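PDB 4HR6: lectin from Trichosanthes anguina, which binds galactosides through its beta-trefoil domains and is a three-chain, nontoxic homologue of type II ribosome-inactivating proteins. Local coordinates for residues Asn121-Ser126 against Asn214-Phe219; Met148-Thr153 against Met159-Cys164; Ile181-Asp184 against Glu188-Val191; Ser196-Trp201 against Val242-Ile247; Asp222-Ile225 against Gln231-Ala234. All coordinates share one frame; numbering follows the deposited sequence.

Overall arrangement
All five contacts involve the second ricin-type trefoil domain, and interaction 1 is the one that reaches across to the first. From it the others spread outward: Trp217 of interaction 1 reaches interaction 3 through NE1, 3.2 Å from O of Val191, a probable hydrogen bond, and packs on Ile225 of interaction 5. Interaction 3 touches interaction 2, where SD of Met159 lies 4.1 Å from CG2 of Val191. Interaction 4 packs against the hairpin of interaction 2 through Lys245 and Val242, and its Asp199 binds the galactoside of the second domain. Interactions 4 and 5 do not touch, their centres about 17 Å apart, yet the side chain of Ala234 is about 9 Å from that sugar.

Interaction 1 of 5, residues Asn121-Ser126 against Asn214-Phe219; sequences NTYSAS and NQRWVF
The backbones of Asn121-Ser126 and Asn214-Phe219 come nearest at Ala125 and Arg216, whose CA atoms are 5.1 Å apart, and no backbone hydrogen bond joins the two segments. The 121-126 segment is a loop that enters a 3-10 turn at Ala125, while 214-219 runs from a loop into the strand at Val218. Arg216 carries the contact. With CG anti to the backbone N (chi1 -171°) and the chain extended as far as NE, it passes alongside the loop, CD lying 3.1 Å from O of Ser124. NH1 then gives a hydrogen bond of 3.0 Å to that same oxygen. The bond is bent, 143° at the hydrogen, and the donor sits above the carbonyl plane. This is an interdomain contact: the two segments belong to the two ricin-type beta-trefoil domains, and the buried guanidinium joins them. Its NH2 is bound by Gly92 O and Thr94 OG1, so both terminal nitrogens have partners in the first domain. NH1 also lies 3.5 Å from CA of Tyr123, a residue positioned by an Asx turn in which Asn121 OD1 accepts from Tyr123 N at 3.2 Å. Asn121 ND2 rests over one face of the Tyr123 ring, offset toward its rim.

Interaction 2 of 5, residues Met148-Thr153 against Met159-Cys164; sequences MCLEAT and MWLEEC
Strands 148-153 and 159-163 run antiparallel with their axes 4.4 Å apart and their N-to-C directions at 135°. Cys149 with Glu162 and Glu151 with Trp160 form the hydrogen-bonded pairs, each with two backbone bonds. At the Cys149-Glu162 end, away from the connecting loop, the disulfide Cys149-Cys164 ties the strands, its SG atoms 2.0 Å apart and chi3 at 104°. At the other end Thr153 stands over one face of the Trp160 indole: CG2 makes a CH-pi contact 3.7 Å from the centroid of the five-membered ring, and OG1 lies 3.3 Å from CH2 of the six-membered one. The indole is held in rotation by NE1, which donates to the anti lone pair of Glu162 OE1 at 2.8 Å. Glu151, CG anti to its N (chi1 -164°), extends past the aliphatic part of Glu162, OE1 being 3.5 Å from CB of Glu162; Lys168 and Gln171 bind that oxygen. On the opposite face, CD2 of Leu150 meets both CE of Met159 and CD2 of Leu161 at 4.0 Å. This apolar face turns inward, Met159 packing on Ile204 of strand 201-208 and Leu150 on Ile247 of strand 247-250, while Lys245 makes a cation-pi contact with Trp160.

Interaction 3 of 5, residues Ile181-Asp184 against Glu188-Val191; sequences IRVD and ELCV
Arg182 faces Cys190 as a non-hydrogen-bonded antiparallel pair, CA atoms 4.6 Å apart, and its side chain can be followed outward. CB lies 3.5 Å from O of Leu189. CG, anti to the carbonyl carbon (chi1 -56°), comes to 4.0 Å from SG of Cys190, and the extended chain brings NE to 3.8 Å from the same sulfur, which is itself bonded to Cys209. The guanidinium is then gripped from outside the pair: NE by Thr180 OG1, NH1 by Arg187 O and NH2 by a salt bridge to Asp178, with Tyr176 adding a cation-pi contact. These partners fix the rotation of the group beside the disulfide.

Two backbone bonds flank the pair. Val191 N donates to Ile181 O almost straight, 173° at the hydrogen, and Val183 N to Leu189 O over a longer 3.2 Å. Away from Arg182, branched side chains pack: CG2 of Ile181 against CG2 of Val191 at 3.8 Å, and CG2 of Val183 against CB of Leu189 at 3.9 Å. Trp173 and residues of strand 201-208 close over this apolar group. Two short antiparallel strands joined by a tight connection, with a disulfide cysteine, Cys190, in the second strand, are in keeping with a beta-hairpin of the ricin-type beta-trefoil.

Interaction 4 of 5, residues Ser196-Trp201 against Val242-Ile247; sequences STYDNW and VDLKKI. With AMG (methyl alpha-D-galactopyranoside), chain E.
Tyr198, Lys246 and Leu244 make this surface contact between Ser196-Trp201 and Val242-Ile247, and all three point their CB atoms toward the other segment. The backbones stay well apart, the nearest CA atoms, of Tyr198 and Lys246, being 7.9 Å from each other, so side chains alone bridge the gap. Tyr198 has the greatest share of buried surface. Its CG is anti to the backbone N (chi1 -171°), which sends the ring across to the other segment. There the phenol oxygen reaches the branched end of Leu244, OH being 3.3 Å from CD2 and 3.5 Å from CD1, and CZ of Tyr198 lies 4.2 Å from CD1 of Leu244. The two side chains meet at about a right angle. Lys246 also crosses the tyrosine at about a right angle: its aliphatic part, bent at chi2, runs past CD1 of the ring, CG coming to 3.9 Å and CE to 4.1 Å.

The segment that carries Tyr198 is a hairpin with a type I' turn from Tyr198 to Trp201, closed by Trp201 N donating to Tyr198 O and by the reverse bond, in the beta-trefoil lectin domain. The other segment opens with a 3-10 turn at 242-244. Asp199, the second residue of the type I' turn, enters the galactoside site: its OD2 accepts a hydrogen bond of 3.0 Å from O6 of methyl alpha-D-galactopyranoside. Asp236, Arg239, His253 and Asn257 hold the sugar by further hydrogen bonds. Tyr198 also touches Val203 of strand 201-208 and Ile248 of strand 247-250.

Interaction 5 of 5, residues Asp222-Ile225 against Gln231-Ala234; sequences DGSI and QRLA
One carboxylate, that of Asp222, serves two tasks at once: OD1 turns back to close a loop in its own segment, while OD2 reaches across to Arg232 in a salt bridge. OD2 stands 3.1 Å from NH1 of Arg232 and uses its syn lone pair. With 136° at the hydrogen the bond is far from straight, and the acceptor is tilted from the guanidinium plane; carboxylate and guanidinium planes are 41° apart, so the two flat groups do not meet in the coplanar, two-pronged way. The arginine comes from the opposite direction to the aspartate, extended from CA and then bent at chi3 (72°), which brings NH1 round to the carboxylate and to 3.1 Å from OG of Ser224.

OD1 meanwhile accepts from N of Ser224 at 2.9 Å, making an Asx turn, and from OG of Ser224 at 2.6 Å. Two bonds thus fix the orientation of the aspartate and leave OD2 directed at the arginine. The turn belongs to the connection between strands 218-219 and 225-226 of the beta-trefoil domain, and Gly223 in its middle adopts a positive phi. Ser226 OG is hydrogen-bonded to both Ser224 OG and Arg232 NH1, so the serine hydroxyl and the guanidinium share a partner just beyond the turn.

Further along, the backbones approach without pairing by a hydrogen bond across the segments: CA of Ala234 makes a CA-H...O contact with O of Ile225 at 3.5 Å. Ser224 CB and Ala234 CB are 4.2 Å apart, while Ile225 turns the other way to pack on Trp217 and Trp260.

Interaction 1 of 5, residues Asn121-Ser126 against Asn214-Phe219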
# COMPACT_ATOMS: atom_id res chain seq x y z
N ASN C 121 -25.70 -2.32 9.57
CA ASN C 121 -24.45 -1.80 9.02
C ASN C 121 -24.61 -0.36 8.55
O ASN C 121 -25.30 -0.09 7.57
CB ASN C 121 -23.96 -2.69 7.86
CG ASN C 121 -22.59 -2.27 7.34
OD1 ASN C 121 -21.78 -1.67 8.05
ND2 ASN C 121 -22.33 -2.60 6.08
N THR C 122 -23.97 0.56 9.27
CA THR C 122 -23.92 1.98 8.89
C THR C 122 -22.49 2.44 8.59
O THR C 122 -22.24 3.63 8.44
CB THR C 122 -24.52 2.87 10.00
OG1 THR C 122 -23.83 2.64 11.24
CG2 THR C 122 -26.00 2.55 10.18
N TYR C 123 -21.56 1.49 8.49
CA TYR C 123 -20.18 1.79 8.13
C TYR C 123 -19.53 2.76 9.10
O TYR C 123 -18.87 3.72 8.71
CB TYR C 123 -20.11 2.33 6.70
CG TYR C 123 -20.56 1.32 5.67
CD1 TYR C 123 -19.72 0.29 5.27
CD2 TYR C 123 -21.83 1.41 5.10
CE1 TYR C 123 -20.13 -0.63 4.31
CE2 TYR C 123 -22.25 0.49 4.14
CZ TYR C 123 -21.39 -0.52 3.76
OH TYR C 123 -21.79 -1.44 2.81
N SER C 124 -19.73 2.47 10.38
CA SER C 124 -19.20 3.26 11.47
C SER C 124 -17.83 2.76 11.85
O SER C 124 -17.47 1.61 11.57
CB SER C 124 -20.14 3.15 12.68
OG SER C 124 -21.47 3.41 12.26
N ALA C 125 -17.07 3.62 12.53
CA ALA C 125 -15.77 3.27 13.08
C ALA C 125 -15.88 2.15 14.11
O ALA C 125 -14.93 1.40 14.32
CB ALA C 125 -15.11 4.49 13.71
N SER C 126 -17.05 2.03 14.74
CA SER C 126 -17.33 0.93 15.65
C SER C 126 -17.57 -0.39 14.88
O SER C 126 -17.65 -1.46 15.51
CB SER C 126 -18.55 1.27 16.52
OG SER C 126 -19.68 1.55 15.70
N ASN C 214 -18.57 9.00 10.17
CA ASN C 214 -17.84 10.02 9.43
C ASN C 214 -16.44 10.21 10.00
O ASN C 214 -15.82 11.23 9.78
CB ASN C 214 -18.63 11.32 9.42
CG ASN C 214 -19.28 11.62 10.75
OD1 ASN C 214 -18.60 11.64 11.79
ND2 ASN C 214 -20.59 11.85 10.74
N GLN C 215 -15.95 9.19 10.72
CA GLN C 215 -14.57 9.14 11.20
C GLN C 215 -13.85 7.87 10.68
O GLN C 215 -12.82 7.47 11.23
CB GLN C 215 -14.56 9.18 12.73
CG GLN C 215 -15.26 10.39 13.33
CD GLN C 215 -15.12 10.48 14.83
OE1 GLN C 215 -15.28 9.49 15.54
NE2 GLN C 215 -14.83 11.67 15.34
N ARG C 216 -14.40 7.25 9.64
CA ARG C 216 -13.90 5.96 9.15
C ARG C 216 -13.47 6.06 7.71
O ARG C 216 -14.27 6.35 6.83
CB ARG C 216 -14.96 4.85 9.28
CG ARG C 216 -14.41 3.45 8.98
CD ARG C 216 -15.37 2.32 9.35
NE ARG C 216 -15.16 1.12 8.55
CZ ARG C 216 -16.03 0.12 8.39
NH1 ARG C 216 -17.23 0.14 8.99
NH2 ARG C 216 -15.72 -0.91 7.63
N TRP C 217 -12.19 5.75 7.48
CA TRP C 217 -11.52 5.97 6.19
C TRP C 217 -10.82 4.72 5.70
O TRP C 217 -10.29 3.96 6.50
CB TRP C 217 -10.49 7.08 6.37
CG TRP C 217 -11.09 8.29 6.95
CD1 TRP C 217 -11.02 8.72 8.25
CD2 TRP C 217 -11.90 9.23 6.26
NE1 TRP C 217 -11.71 9.89 8.40
CE2 TRP C 217 -12.28 10.22 7.19
CE3 TRP C 217 -12.35 9.34 4.94
CZ2 TRP C 217 -13.07 11.30 6.84
CZ3 TRP C 217 -13.14 10.41 4.59
CH2 TRP C 217 -13.49 11.38 5.54
N VAL C 218 -10.78 4.53 4.38
CA VAL C 218 -9.98 3.46 3.79
C VAL C 218 -9.04 3.99 2.69
O VAL C 218 -9.47 4.71 1.77
CB VAL C 218 -10.86 2.29 3.28
CG1 VAL C 218 -11.89 2.76 2.27
CG2 VAL C 218 -10.00 1.18 2.70
N PHE C 219 -7.76 3.63 2.81
CA PHE C 219 -6.75 3.93 1.79
C PHE C 219 -6.81 2.87 0.71
O PHE C 219 -6.48 1.71 0.96
CB PHE C 219 -5.35 3.95 2.41
CG PHE C 219 -5.07 5.15 3.25
CD1 PHE C 219 -5.68 5.31 4.49
CD2 PHE C 219 -4.18 6.12 2.82
CE1 PHE C 219 -5.41 6.41 5.27
CE2 PHE C 219 -3.90 7.23 3.61
CZ PHE C 219 -4.52 7.37 4.84

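Interaction 2 of 5, residues Met148-Thr153 against Met159-Cys164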
# COMPACT_ATOMS: atom_id res chain seq x y z
N MET C 148 2.61 18.41 -0.56
CA MET C 148 2.33 19.04 0.73
C MET C 148 1.70 18.05 1.70
O MET C 148 1.07 17.09 1.27
CB MET C 148 1.45 20.25 0.51
CG MET C 148 2.21 21.36 -0.18
SD MET C 148 1.23 22.84 -0.37
CE MET C 148 1.44 23.58 1.25
N CYS C 149 1.89 18.31 2.99
CA CYS C 149 1.50 17.40 4.08
C CYS C 149 0.26 17.90 4.84
O CYS C 149 0.16 19.09 5.15
CB CYS C 149 2.65 17.30 5.09
SG CYS C 149 4.05 16.23 4.65
N LEU C 150 -0.66 16.99 5.17
CA LEU C 150 -1.78 17.30 6.07
C LEU C 150 -1.27 17.70 7.43
O LEU C 150 -0.50 16.98 8.06
CB LEU C 150 -2.71 16.10 6.27
CG LEU C 150 -3.90 15.88 5.36
CD1 LEU C 150 -4.74 14.78 5.98
CD2 LEU C 150 -4.75 17.12 5.15
N GLU C 151 -1.73 18.86 7.90
CA GLU C 151 -1.37 19.34 9.22
C GLU C 151 -2.61 19.58 10.11
O GLU C 151 -3.66 20.06 9.65
CB GLU C 151 -0.54 20.62 9.09
CG GLU C 151 0.20 20.97 10.36
CD GLU C 151 1.14 22.13 10.17
OE1 GLU C 151 2.13 21.98 9.44
OE2 GLU C 151 0.87 23.21 10.74
N ALA C 152 -2.48 19.20 11.38
CA ALA C 152 -3.47 19.51 12.40
C ALA C 152 -3.19 20.94 12.86
O ALA C 152 -2.15 21.19 13.49
CB ALA C 152 -3.37 18.54 13.57
N THR C 153 -4.10 21.85 12.53
CA THR C 153 -3.94 23.28 12.86
C THR C 153 -4.85 23.78 14.00
O THR C 153 -5.75 23.06 14.47
CB THR C 153 -4.23 24.13 11.62
OG1 THR C 153 -5.56 23.85 11.16
CG2 THR C 153 -3.22 23.83 10.50
N MET C 159 -7.72 21.20 10.12
CA MET C 159 -6.68 20.59 9.29
C MET C 159 -6.67 21.05 7.83
O MET C 159 -7.72 21.26 7.23
CB MET C 159 -6.73 19.05 9.38
CG MET C 159 -7.87 18.39 8.62
SD MET C 159 -7.51 16.64 8.35
CE MET C 159 -8.31 16.41 6.76
N TRP C 160 -5.47 21.23 7.30
CA TRP C 160 -5.26 21.52 5.88
C TRP C 160 -3.81 21.20 5.47
O TRP C 160 -3.01 20.71 6.28
CB TRP C 160 -5.60 22.99 5.55
CG TRP C 160 -4.89 24.00 6.41
CD1 TRP C 160 -3.57 24.34 6.37
CD2 TRP C 160 -5.48 24.82 7.42
NE1 TRP C 160 -3.29 25.30 7.32
CE2 TRP C 160 -4.45 25.63 7.97
CE3 TRP C 160 -6.79 24.96 7.92
CZ2 TRP C 160 -4.69 26.55 8.99
CZ3 TRP C 160 -7.01 25.88 8.93
CH2 TRP C 160 -5.97 26.66 9.46
N LEU C 161 -3.48 21.52 4.23
CA LEU C 161 -2.15 21.25 3.70
C LEU C 161 -1.14 22.37 3.96
O LEU C 161 -1.38 23.54 3.68
CB LEU C 161 -2.25 20.96 2.20
CG LEU C 161 -3.00 19.66 1.91
CD1 LEU C 161 -3.35 19.55 0.44
CD2 LEU C 161 -2.17 18.48 2.37
N GLU C 162 -0.01 21.97 4.54
CA GLU C 162 1.12 22.84 4.75
C GLU C 162 2.33 22.17 4.11
O GLU C 162 2.25 21.01 3.68
CB GLU C 162 1.33 23.03 6.25
CG GLU C 162 0.24 23.87 6.92
CD GLU C 162 0.29 25.34 6.51
OE1 GLU C 162 -0.78 25.97 6.37
OE2 GLU C 162 1.41 25.88 6.32
N GLU C 163 3.43 22.90 4.01
CA GLU C 163 4.68 22.36 3.53
C GLU C 163 5.16 21.34 4.54
O GLU C 163 5.17 21.60 5.74
CB GLU C 163 5.73 23.47 3.38
CG GLU C 163 6.75 23.22 2.28
CD GLU C 163 6.19 23.49 0.88
OE1 GLU C 163 6.38 22.63 -0.01
OE2 GLU C 163 5.57 24.55 0.67
N CYS C 164 5.59 20.18 4.04
CA CYS C 164 6.11 19.12 4.90
C CYS C 164 7.36 19.56 5.62
O CYS C 164 8.23 20.17 5.02
CB CYS C 164 6.43 17.87 4.08
SG CYS C 164 5.01 17.23 3.20

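Interaction 3 of 5, residues Ile181-Asp184 against Glu188-Val191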
# COMPACT_ATOMS: atom_id res chain seq x y z
N ILE C 181 -8.44 7.92 11.54
CA ILE C 181 -7.19 8.65 11.41
C ILE C 181 -7.11 9.63 12.56
O ILE C 181 -7.93 10.52 12.68
CB ILE C 181 -7.12 9.41 10.08
CG1 ILE C 181 -7.34 8.43 8.92
CG2 ILE C 181 -5.77 10.11 9.97
CD1 ILE C 181 -7.45 9.07 7.55
N ARG C 182 -6.12 9.44 13.42
CA ARG C 182 -6.03 10.17 14.67
C ARG C 182 -4.81 11.06 14.77
O ARG C 182 -3.76 10.76 14.20
CB ARG C 182 -6.03 9.19 15.83
CG ARG C 182 -7.25 8.29 15.81
CD ARG C 182 -7.48 7.61 17.13
NE ARG C 182 -8.64 6.73 17.01
CZ ARG C 182 -9.30 6.21 18.05
NH1 ARG C 182 -8.93 6.49 19.29
NH2 ARG C 182 -10.34 5.42 17.83
N VAL C 183 -4.96 12.14 15.54
CA VAL C 183 -3.88 13.07 15.80
C VAL C 183 -2.89 12.32 16.68
O VAL C 183 -3.27 11.72 17.68
CB VAL C 183 -4.40 14.37 16.48
CG1 VAL C 183 -3.26 15.31 16.80
CG2 VAL C 183 -5.40 15.07 15.56
N ASP C 184 -1.63 12.33 16.28
CA ASP C 184 -0.65 11.45 16.88
C ASP C 184 -0.44 11.82 18.34
O ASP C 184 -0.42 10.94 19.21
CB ASP C 184 0.67 11.49 16.10
CG ASP C 184 1.70 10.52 16.62
OD1 ASP C 184 1.33 9.52 17.27
OD2 ASP C 184 2.89 10.75 16.36
N GLU C 188 -7.54 10.90 21.26
CA GLU C 188 -8.98 11.09 21.46
C GLU C 188 -9.59 11.86 20.28
O GLU C 188 -10.82 11.95 20.16
CB GLU C 188 -9.25 11.83 22.78
CG GLU C 188 -8.84 11.04 24.02
CD GLU C 188 -8.84 11.86 25.31
OE1 GLU C 188 -8.77 13.12 25.25
OE2 GLU C 188 -8.89 11.24 26.39
N LEU C 189 -8.71 12.37 19.41
CA LEU C 189 -9.08 13.23 18.28
C LEU C 189 -9.03 12.54 16.91
O LEU C 189 -8.00 11.98 16.52
CB LEU C 189 -8.14 14.44 18.26
CG LEU C 189 -8.18 15.35 19.49
CD1 LEU C 189 -7.14 16.46 19.36
CD2 LEU C 189 -9.57 15.94 19.67
N CYS C 190 -10.12 12.62 16.16
CA CYS C 190 -10.28 11.89 14.92
C CYS C 190 -10.53 12.83 13.76
O CYS C 190 -11.23 13.82 13.91
CB CYS C 190 -11.48 10.95 15.03
SG CYS C 190 -11.14 9.32 15.73
N VAL C 191 -9.98 12.50 12.60
CA VAL C 191 -10.31 13.18 11.36
C VAL C 191 -11.77 12.86 11.06
O VAL C 191 -12.15 11.70 11.04
CB VAL C 191 -9.40 12.72 10.19
CG1 VAL C 191 -9.91 13.23 8.86
CG2 VAL C 191 -7.97 13.17 10.44

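Interaction 4 of 5, residues Ser196-Trp201 against Val242-Ile247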
# COMPACT_ATOMS: atom_id res chain seq x y z
N SER C 196 -21.14 21.01 8.08
CA SER C 196 -20.70 22.26 7.44
C SER C 196 -20.09 21.99 6.06
O SER C 196 -19.31 21.04 5.89
CB SER C 196 -19.69 22.97 8.34
OG SER C 196 -18.85 23.85 7.61
N THR C 197 -20.44 22.82 5.08
CA THR C 197 -20.05 22.59 3.68
C THR C 197 -19.17 23.68 3.05
O THR C 197 -18.94 24.75 3.63
CB THR C 197 -21.28 22.40 2.76
OG1 THR C 197 -21.95 23.65 2.56
CG2 THR C 197 -22.26 21.37 3.34
N TYR C 198 -18.66 23.35 1.87
CA TYR C 198 -17.96 24.28 0.98
C TYR C 198 -18.28 23.81 -0.44
O TYR C 198 -18.16 22.62 -0.74
CB TYR C 198 -16.45 24.25 1.25
CG TYR C 198 -15.68 25.33 0.52
CD1 TYR C 198 -15.35 26.52 1.16
CD2 TYR C 198 -15.28 25.16 -0.80
CE1 TYR C 198 -14.64 27.52 0.50
CE2 TYR C 198 -14.57 26.15 -1.47
CZ TYR C 198 -14.26 27.33 -0.82
OH TYR C 198 -13.55 28.30 -1.47
N ASP C 199 -18.73 24.73 -1.29
CA ASP C 199 -19.23 24.38 -2.63
C ASP C 199 -20.21 23.19 -2.60
O ASP C 199 -20.24 22.39 -3.53
CB ASP C 199 -18.06 24.08 -3.60
CG ASP C 199 -17.13 25.28 -3.81
OD1 ASP C 199 -17.57 26.44 -3.67
OD2 ASP C 199 -15.94 25.06 -4.14
N ASN C 200 -21.01 23.11 -1.53
CA ASN C 200 -22.02 22.04 -1.35
C ASN C 200 -21.44 20.64 -1.11
O ASN C 200 -21.99 19.64 -1.56
CB ASN C 200 -23.04 22.03 -2.51
CG ASN C 200 -24.31 22.79 -2.18
OD1 ASN C 200 -25.42 22.31 -2.45
ND2 ASN C 200 -24.16 23.98 -1.60
N TRP C 201 -20.33 20.60 -0.37
CA TRP C 201 -19.66 19.34 -0.00
C TRP C 201 -19.15 19.45 1.43
O TRP C 201 -18.72 20.52 1.86
CB TRP C 201 -18.49 19.06 -0.94
CG TRP C 201 -18.82 18.87 -2.40
CD1 TRP C 201 -18.60 19.76 -3.41
CD2 TRP C 201 -19.39 17.70 -3.01
NE1 TRP C 201 -19.02 19.23 -4.62
CE2 TRP C 201 -19.51 17.97 -4.40
CE3 TRP C 201 -19.82 16.46 -2.53
CZ2 TRP C 201 -20.02 17.04 -5.30
CZ3 TRP C 201 -20.35 15.54 -3.43
CH2 TRP C 201 -20.44 15.83 -4.80
N VAL C 242 -4.53 24.61 -2.74
CA VAL C 242 -3.96 24.52 -1.40
C VAL C 242 -4.31 25.74 -0.51
O VAL C 242 -4.56 25.59 0.69
CB VAL C 242 -2.43 24.33 -1.45
CG1 VAL C 242 -1.78 25.24 -2.50
CG2 VAL C 242 -1.79 24.56 -0.09
N ASP C 243 -4.33 26.93 -1.10
CA ASP C 243 -4.44 28.17 -0.32
C ASP C 243 -5.83 28.36 0.29
O ASP C 243 -5.95 29.05 1.29
CB ASP C 243 -4.04 29.39 -1.17
CG ASP C 243 -2.58 29.32 -1.62
OD1 ASP C 243 -1.68 29.21 -0.76
OD2 ASP C 243 -2.34 29.38 -2.85
N LEU C 244 -6.85 27.73 -0.28
CA LEU C 244 -8.20 27.76 0.30
C LEU C 244 -8.30 27.19 1.72
O LEU C 244 -9.29 27.42 2.41
CB LEU C 244 -9.22 27.04 -0.60
CG LEU C 244 -9.66 27.79 -1.86
CD1 LEU C 244 -10.54 26.94 -2.74
CD2 LEU C 244 -10.36 29.10 -1.49
N LYS C 245 -7.29 26.41 2.13
CA LYS C 245 -7.28 25.78 3.45
C LYS C 245 -8.48 24.85 3.73
O LYS C 245 -8.81 24.61 4.89
CB LYS C 245 -7.17 26.85 4.55
CG LYS C 245 -5.76 27.09 5.05
CD LYS C 245 -4.89 27.79 4.02
CE LYS C 245 -3.51 28.08 4.58
NZ LYS C 245 -3.56 28.95 5.79
N LYS C 246 -9.11 24.33 2.67
CA LYS C 246 -10.30 23.46 2.81
C LYS C 246 -10.13 22.05 2.20
O LYS C 246 -9.99 21.89 0.97
CB LYS C 246 -11.55 24.13 2.22
CG LYS C 246 -12.47 24.82 3.24
CD LYS C 246 -12.01 26.24 3.55
CE LYS C 246 -12.99 26.99 4.46
NZ LYS C 246 -12.59 26.98 5.90
N ILE C 247 -10.17 21.04 3.06
CA ILE C 247 -10.28 19.65 2.65
C ILE C 247 -11.75 19.24 2.75
O ILE C 247 -12.37 19.38 3.81
CB ILE C 247 -9.45 18.71 3.55
CG1 ILE C 247 -8.01 19.22 3.66
CG2 ILE C 247 -9.50 17.27 3.02
CD1 ILE C 247 -7.34 19.45 2.32
C1 AMG E . -13.66 21.09 -8.78
C2 AMG E . -12.68 19.95 -8.48
C3 AMG E . -13.28 18.96 -7.47
C4 AMG E . -13.74 19.71 -6.23
C5 AMG E . -14.63 20.90 -6.61
C6 AMG E . -15.01 21.76 -5.40
C7 AMG E . -15.36 21.45 -10.41
O1 AMG E . -14.85 20.59 -9.40
O2 AMG E . -12.36 19.30 -9.71
O3 AMG E . -12.32 17.96 -7.10
O4 AMG E . -12.58 20.14 -5.49
O5 AMG E . -13.97 21.75 -7.55
O6 AMG E . -16.19 22.51 -5.74

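Interaction 5 of 5, residues Asp222-Ile225 against Gln231-Ala234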
# COMPACT_ATOMS: atom_id res chain seq x y z
N ASP C 222 -6.41 3.20 -5.68
CA ASP C 222 -6.48 4.34 -6.61
C ASP C 222 -5.81 5.58 -6.03
O ASP C 222 -5.89 6.64 -6.62
CB ASP C 222 -7.92 4.66 -6.98
CG ASP C 222 -8.79 5.01 -5.78
OD1 ASP C 222 -8.30 5.01 -4.62
OD2 ASP C 222 -9.98 5.27 -6.01
N GLY C 223 -5.19 5.45 -4.88
CA GLY C 223 -4.57 6.60 -4.21
C GLY C 223 -5.53 7.45 -3.38
O GLY C 223 -5.10 8.39 -2.74
N SER C 224 -6.82 7.11 -3.37
CA SER C 224 -7.80 7.89 -2.59
C SER C 224 -7.76 7.57 -1.09
O SER C 224 -7.22 6.53 -0.65
CB SER C 224 -9.22 7.68 -3.13
OG SER C 224 -9.73 6.38 -2.88
N ILE C 225 -8.28 8.51 -0.31
CA ILE C 225 -8.64 8.25 1.08
C ILE C 225 -10.15 8.35 1.06
O ILE C 225 -10.70 9.45 0.93
CB ILE C 225 -8.04 9.26 2.04
CG1 ILE C 225 -6.52 9.20 1.96
CG2 ILE C 225 -8.53 9.02 3.46
CD1 ILE C 225 -5.79 10.14 2.92
N GLN C 231 -21.65 3.70 -2.15
CA GLN C 231 -21.84 5.14 -2.35
C GLN C 231 -20.62 5.89 -1.79
O GLN C 231 -20.72 6.59 -0.78
CB GLN C 231 -23.13 5.62 -1.68
N ARG C 232 -19.49 5.73 -2.47
CA ARG C 232 -18.17 6.10 -1.94
C ARG C 232 -17.82 7.56 -2.20
O ARG C 232 -18.06 8.07 -3.29
CB ARG C 232 -17.11 5.18 -2.58
CG ARG C 232 -15.67 5.48 -2.20
CD ARG C 232 -14.72 4.46 -2.81
NE ARG C 232 -14.57 4.60 -4.26
CZ ARG C 232 -13.52 5.15 -4.89
NH1 ARG C 232 -12.48 5.66 -4.22
NH2 ARG C 232 -13.51 5.19 -6.22
N LEU C 233 -17.23 8.22 -1.21
CA LEU C 233 -16.69 9.57 -1.37
C LEU C 233 -15.21 9.62 -0.95
O LEU C 233 -14.78 8.89 -0.06
CB LEU C 233 -17.47 10.59 -0.53
CG LEU C 233 -19.00 10.63 -0.66
CD1 LEU C 233 -19.59 11.51 0.44
CD2 LEU C 233 -19.43 11.12 -2.04
N ALA C 234 -14.46 10.55 -1.57
CA ALA C 234 -13.02 10.69 -1.37
C ALA C 234 -12.63 12.04 -0.78
O ALA C 234 -13.21 13.07 -1.11
CB ALA C 234 -12.31 10.52 -2.69